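Local coordinates for protein CcbJ (Streptomyces caelestis, PDB 4HGZ) that probably transfers a methyl group from S-adenosyl-L-methionine to a nitrogen atom of its substrate, as an N-methyltransferase, at residues S93-R101 / N111-N119. Numbering follows the deposited sequence.
Sequences SEPMLDKLR and NLVVPVLGN
L97, L100 and R101 of helix 94-106 pack on P115 and L117 of strand 113-117, within the beta-alpha-beta unit that this helix and strand complete with strand 87-91. The helix and strand segments run nearly antiparallel, at 161°, with their axes 8.9 Å apart at closest approach. P115 forms the middle of the contact: its CB lies 3.9 Å from L97 CD1, and the side chains of these two residues cross at about a right angle. The same CB meets L100 CD2 at 3.9 Å, so one ring carbon is shared by two leucines from successive helical turns. On the outer side, R101 crosses the proline at a slant, touching it with the CG methylene, 3.9 Å from P115 CG. With its CG beside the backbone N (chi1 -76°) and the chain extended from there to NE, R101 reaches back along the helix, and its NH1 forms a salt bridge with D98 OD1 at 3.5 Å. L100 CD2 also comes within 4.4 Å of V113 CG1, and both side chains touch F78 of helix 77-82, which continues the apolar packing into the buried side. At the helix N-terminus, L117 turns its side chain toward the first helical turn, where its CD2 is 4.1 Å from E94 CG. S93 caps the helix through a weak bond from M96 N to its OG, while its own N donates to E91, a residue that binds S-adenosyl-L-homocysteine. Beyond L117 the strand leads to N119, another residue of that site. Such packing of a helix on an outermost parallel strand is characteristic of the Rossmann-like fold of S-adenosyl-L-methionine-dependent methyltransferases.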
ATOM      1  N   SER C  93       8.401 -22.070 -31.558  1.00 55.28           N
ATOM      2  CA  SER C  93       8.599 -20.890 -32.394  1.00 53.18           C
ATOM      3  C   SER C  93       9.621 -21.155 -33.490  1.00 53.74           C
ATOM      4  O   SER C  93      10.802 -21.369 -33.215  1.00 59.42           O
ATOM      5  CB  SER C  93       9.054 -19.705 -31.548  1.00 50.11           C
ATOM      6  OG  SER C  93       9.519 -18.661 -32.381  1.00 70.34           O
ATOM      7  N   GLU C  94       9.171 -21.129 -34.737  1.00 58.69           N
ATOM      8  CA  GLU C  94      10.054 -21.425 -35.852  1.00 61.48           C
ATOM      9  C   GLU C  94      11.181 -20.403 -35.991  1.00 63.02           C
ATOM     10  O   GLU C  94      12.342 -20.774 -36.140  1.00 68.52           O
ATOM     11  CB  GLU C  94       9.260 -21.538 -37.152  1.00 60.38           C
ATOM     12  CG  GLU C  94      10.021 -22.239 -38.263  1.00 81.05           C
ATOM     13  CD  GLU C  94       9.117 -22.671 -39.397  1.00108.27           C
ATOM     14  OE1 GLU C  94       7.889 -22.446 -39.299  1.00 98.15           O
ATOM     15  OE2 GLU C  94       9.636 -23.240 -40.380  1.00114.30           O
ATOM     16  N   PRO C  95      10.840 -19.105 -35.954  1.00 67.88           N
ATOM     17  CA  PRO C  95      11.856 -18.055 -36.034  1.00 66.01           C
ATOM     18  C   PRO C  95      12.939 -18.216 -34.965  1.00 65.86           C
ATOM     19  O   PRO C  95      14.125 -18.040 -35.251  1.00 70.05           O
ATOM     20  CB  PRO C  95      11.059 -16.760 -35.810  1.00 69.81           C
ATOM     21  CG  PRO C  95       9.664 -17.185 -35.408  1.00 66.44           C
ATOM     22  CD  PRO C  95       9.472 -18.557 -35.949  1.00 72.98           C
ATOM     23  N   MET C  96      12.538 -18.553 -33.744  1.00 51.34           N
ATOM     24  CA  MET C  96      13.497 -18.818 -32.683  1.00 50.24           C
ATOM     25  C   MET C  96      14.335 -20.071 -32.935  1.00 57.94           C
ATOM     26  O   MET C  96      15.550 -20.048 -32.770  1.00 62.83           O
ATOM     27  CB  MET C  96      12.794 -18.924 -31.330  1.00 46.67           C
ATOM     28  CG  MET C  96      12.624 -17.593 -30.622  1.00 52.46           C
ATOM     29  SD  MET C  96      11.888 -17.787 -28.996  1.00 78.94           S
ATOM     30  CE  MET C  96      12.044 -16.118 -28.361  1.00 94.17           C
ATOM     31  N   LEU C  97      13.695 -21.168 -33.326  1.00 62.89           N
ATOM     32  CA  LEU C  97      14.440 -22.387 -33.594  1.00 60.80           C
ATOM     33  C   LEU C  97      15.415 -22.180 -34.750  1.00 67.11           C
ATOM     34  O   LEU C  97      16.546 -22.666 -34.720  1.00 65.46           O
ATOM     35  CB  LEU C  97      13.502 -23.545 -33.902  1.00 60.34           C
ATOM     36  CG  LEU C  97      14.195 -24.901 -33.915  1.00 58.18           C
ATOM     37  CD1 LEU C  97      14.624 -25.255 -32.517  1.00 45.99           C
ATOM     38  CD2 LEU C  97      13.276 -25.960 -34.468  1.00 66.03           C
ATOM     39  N   ASP C  98      14.976 -21.459 -35.774  1.00 67.52           N
ATOM     40  CA  ASP C  98      15.852 -21.170 -36.891  1.00 71.64           C
ATOM     41  C   ASP C  98      17.135 -20.524 -36.375  1.00 71.66           C
ATOM     42  O   ASP C  98      18.234 -20.900 -36.777  1.00 72.44           O
ATOM     43  CB  ASP C  98      15.152 -20.286 -37.927  1.00 73.58           C
ATOM     44  CG  ASP C  98      14.215 -21.079 -38.836  1.00 84.30           C
ATOM     45  OD1 ASP C  98      14.324 -22.323 -38.857  1.00 87.40           O
ATOM     46  OD2 ASP C  98      13.378 -20.463 -39.535  1.00 72.19           O
ATOM     47  N   LYS C  99      16.992 -19.566 -35.464  1.00 67.47           N
ATOM     48  CA  LYS C  99      18.146 -18.868 -34.911  1.00 70.81           C
ATOM     49  C   LYS C  99      19.050 -19.792 -34.109  1.00 68.57           C
ATOM     50  O   LYS C  99      20.264 -19.756 -34.247  1.00 70.92           O
ATOM     51  CB  LYS C  99      17.713 -17.696 -34.042  1.00 75.07           C
ATOM     52  CG  LYS C  99      17.770 -16.371 -34.751  1.00 90.93           C
ATOM     53  CD  LYS C  99      18.226 -15.280 -33.807  1.00105.46           C
ATOM     54  CE  LYS C  99      19.003 -14.204 -34.556  1.00114.27           C
ATOM     55  NZ  LYS C  99      19.807 -13.356 -33.629  1.00107.78           N
ATOM     56  N   LEU C 100      18.458 -20.617 -33.260  1.00 61.83           N
ATOM     57  CA  LEU C 100      19.237 -21.596 -32.540  1.00 56.14           C
ATOM     58  C   LEU C 100      20.084 -22.420 -33.516  1.00 59.14           C
ATOM     59  O   LEU C 100      21.248 -22.697 -33.250  1.00 63.33           O
ATOM     60  CB  LEU C 100      18.333 -22.499 -31.703  1.00 47.20           C
ATOM     61  CG  LEU C 100      19.065 -23.657 -31.027  1.00 50.67           C
ATOM     62  CD1 LEU C 100      19.860 -23.136 -29.874  1.00 56.83           C
ATOM     63  CD2 LEU C 100      18.108 -24.716 -30.539  1.00 50.45           C
ATOM     64  N   ARG C 101      19.504 -22.797 -34.650  1.00 61.78           N
ATOM     65  CA  ARG C 101      20.214 -23.596 -35.648  1.00 60.30           C
ATOM     66  C   ARG C 101      21.383 -22.838 -36.242  1.00 64.52           C
ATOM     67  O   ARG C 101      22.455 -23.395 -36.467  1.00 66.71           O
ATOM     68  CB  ARG C 101      19.274 -23.998 -36.774  1.00 60.06           C
ATOM     69  CG  ARG C 101      18.322 -25.118 -36.433  1.00 66.37           C
ATOM     70  CD  ARG C 101      17.992 -25.892 -37.684  1.00 74.46           C
ATOM     71  NE  ARG C 101      16.976 -26.909 -37.460  1.00 74.93           N
ATOM     72  CZ  ARG C 101      15.725 -26.788 -37.872  1.00 76.11           C
ATOM     73  NH1 ARG C 101      15.356 -25.693 -38.516  1.00 68.32           N
ATOM     74  NH2 ARG C 101      14.852 -27.755 -37.644  1.00 75.76           N
ATOM     75  N   ASN C 111      27.672 -28.864 -32.079  1.00 48.08           N
ATOM     76  CA  ASN C 111      27.367 -30.266 -32.343  1.00 48.61           C
ATOM     77  C   ASN C 111      26.754 -30.988 -31.139  1.00 50.88           C
ATOM     78  O   ASN C 111      26.167 -32.057 -31.289  1.00 61.13           O
ATOM     79  CB  ASN C 111      28.611 -31.009 -32.825  1.00 56.34           C
ATOM     80  CG  ASN C 111      29.682 -31.095 -31.756  1.00 66.05           C
ATOM     81  OD1 ASN C 111      29.674 -30.337 -30.787  1.00 72.71           O
ATOM     82  ND2 ASN C 111      30.605 -32.022 -31.924  1.00 72.30           N
ATOM     83  N   LEU C 112      26.888 -30.418 -29.947  1.00 53.03           N
ATOM     84  CA  LEU C 112      26.234 -31.003 -28.771  1.00 56.18           C
ATOM     85  C   LEU C 112      24.774 -30.578 -28.603  1.00 54.67           C
ATOM     86  O   LEU C 112      24.090 -31.045 -27.687  1.00 52.41           O
ATOM     87  CB  LEU C 112      27.012 -30.696 -27.497  1.00 53.17           C
ATOM     88  CG  LEU C 112      28.379 -31.378 -27.392  1.00 58.81           C
ATOM     89  CD1 LEU C 112      29.077 -30.960 -26.128  1.00 48.53           C
ATOM     90  CD2 LEU C 112      28.238 -32.887 -27.440  1.00 57.10           C
ATOM     91  N   VAL C 113      24.309 -29.699 -29.490  1.00 50.03           N
ATOM     92  CA  VAL C 113      22.937 -29.189 -29.447  1.00 51.65           C
ATOM     93  C   VAL C 113      22.041 -29.744 -30.560  1.00 51.64           C
ATOM     94  O   VAL C 113      22.341 -29.586 -31.732  1.00 51.33           O
ATOM     95  CB  VAL C 113      22.916 -27.678 -29.590  1.00 49.97           C
ATOM     96  CG1 VAL C 113      21.506 -27.165 -29.363  1.00 48.20           C
ATOM     97  CG2 VAL C 113      23.894 -27.053 -28.617  1.00 51.72           C
ATOM     98  N   VAL C 114      20.927 -30.366 -30.184  1.00 46.71           N
ATOM     99  CA  VAL C 114      20.040 -30.978 -31.151  1.00 45.85           C
ATOM    100  C   VAL C 114      18.702 -30.258 -31.177  1.00 49.60           C
ATOM    101  O   VAL C 114      17.841 -30.506 -30.335  1.00 51.74           O
ATOM    102  CB  VAL C 114      19.807 -32.453 -30.807  1.00 51.70           C
ATOM    103  CG1 VAL C 114      18.937 -33.120 -31.859  1.00 33.95           C
ATOM    104  CG2 VAL C 114      21.134 -33.164 -30.680  1.00 41.89           C
ATOM    105  N   PRO C 115      18.517 -29.365 -32.155  1.00 52.07           N
ATOM    106  CA  PRO C 115      17.316 -28.536 -32.227  1.00 49.35           C
ATOM    107  C   PRO C 115      16.094 -29.335 -32.670  1.00 48.76           C
ATOM    108  O   PRO C 115      16.128 -29.968 -33.721  1.00 52.37           O
ATOM    109  CB  PRO C 115      17.669 -27.489 -33.293  1.00 46.11           C
ATOM    110  CG  PRO C 115      19.102 -27.749 -33.685  1.00 50.87           C
ATOM    111  CD  PRO C 115      19.411 -29.146 -33.301  1.00 47.49           C
ATOM    112  N   VAL C 116      15.027 -29.302 -31.878  1.00 49.85           N
ATOM    113  CA  VAL C 116      13.800 -30.007 -32.231  1.00 44.59           C
ATOM    114  C   VAL C 116      12.610 -29.063 -32.329  1.00 45.15           C
ATOM    115  O   VAL C 116      12.120 -28.576 -31.318  1.00 47.91           O
ATOM    116  CB  VAL C 116      13.454 -31.067 -31.195  1.00 48.66           C
ATOM    117  CG1 VAL C 116      12.196 -31.825 -31.615  1.00 41.93           C
ATOM    118  CG2 VAL C 116      14.634 -32.004 -30.982  1.00 40.11           C
ATOM    119  N   LEU C 117      12.138 -28.825 -33.549  1.00 49.66           N
ATOM    120  CA  LEU C 117      11.012 -27.938 -33.776  1.00 53.87           C
ATOM    121  C   LEU C 117       9.695 -28.655 -33.542  1.00 55.33           C
ATOM    122  O   LEU C 117       9.435 -29.694 -34.141  1.00 63.02           O
ATOM    123  CB  LEU C 117      11.033 -27.375 -35.200  1.00 53.92           C
ATOM    124  CG  LEU C 117       9.760 -26.605 -35.559  1.00 60.73           C
ATOM    125  CD1 LEU C 117       9.603 -25.392 -34.656  1.00 52.73           C
ATOM    126  CD2 LEU C 117       9.746 -26.181 -37.018  1.00 59.81           C
ATOM    127  N   GLY C 118       8.859 -28.086 -32.682  1.00 48.33           N
ATOM    128  CA  GLY C 118       7.536 -28.627 -32.461  1.00 51.82           C
ATOM    129  C   GLY C 118       6.905 -28.333 -31.119  1.00 49.59           C
ATOM    130  O   GLY C 118       7.511 -27.735 -30.234  1.00 56.23           O
ATOM    131  N   ASN C 119       5.661 -28.756 -30.989  1.00 59.12           N
ATOM    132  CA  ASN C 119       4.916 -28.662 -29.755  1.00 56.30           C
ATOM    133  C   ASN C 119       5.186 -29.940 -28.984  1.00 51.91           C
ATOM    134  O   ASN C 119       4.964 -31.041 -29.492  1.00 48.16           O
ATOM    135  CB  ASN C 119       3.425 -28.486 -30.068  1.00 56.93           C
ATOM    136  CG  ASN C 119       2.524 -28.885 -28.918  1.00 66.79           C
ATOM    137  OD1 ASN C 119       2.984 -29.160 -27.810  1.00 62.22           O
ATOM    138  ND2 ASN C 119       1.221 -28.918 -29.180  1.00 61.54           N
TER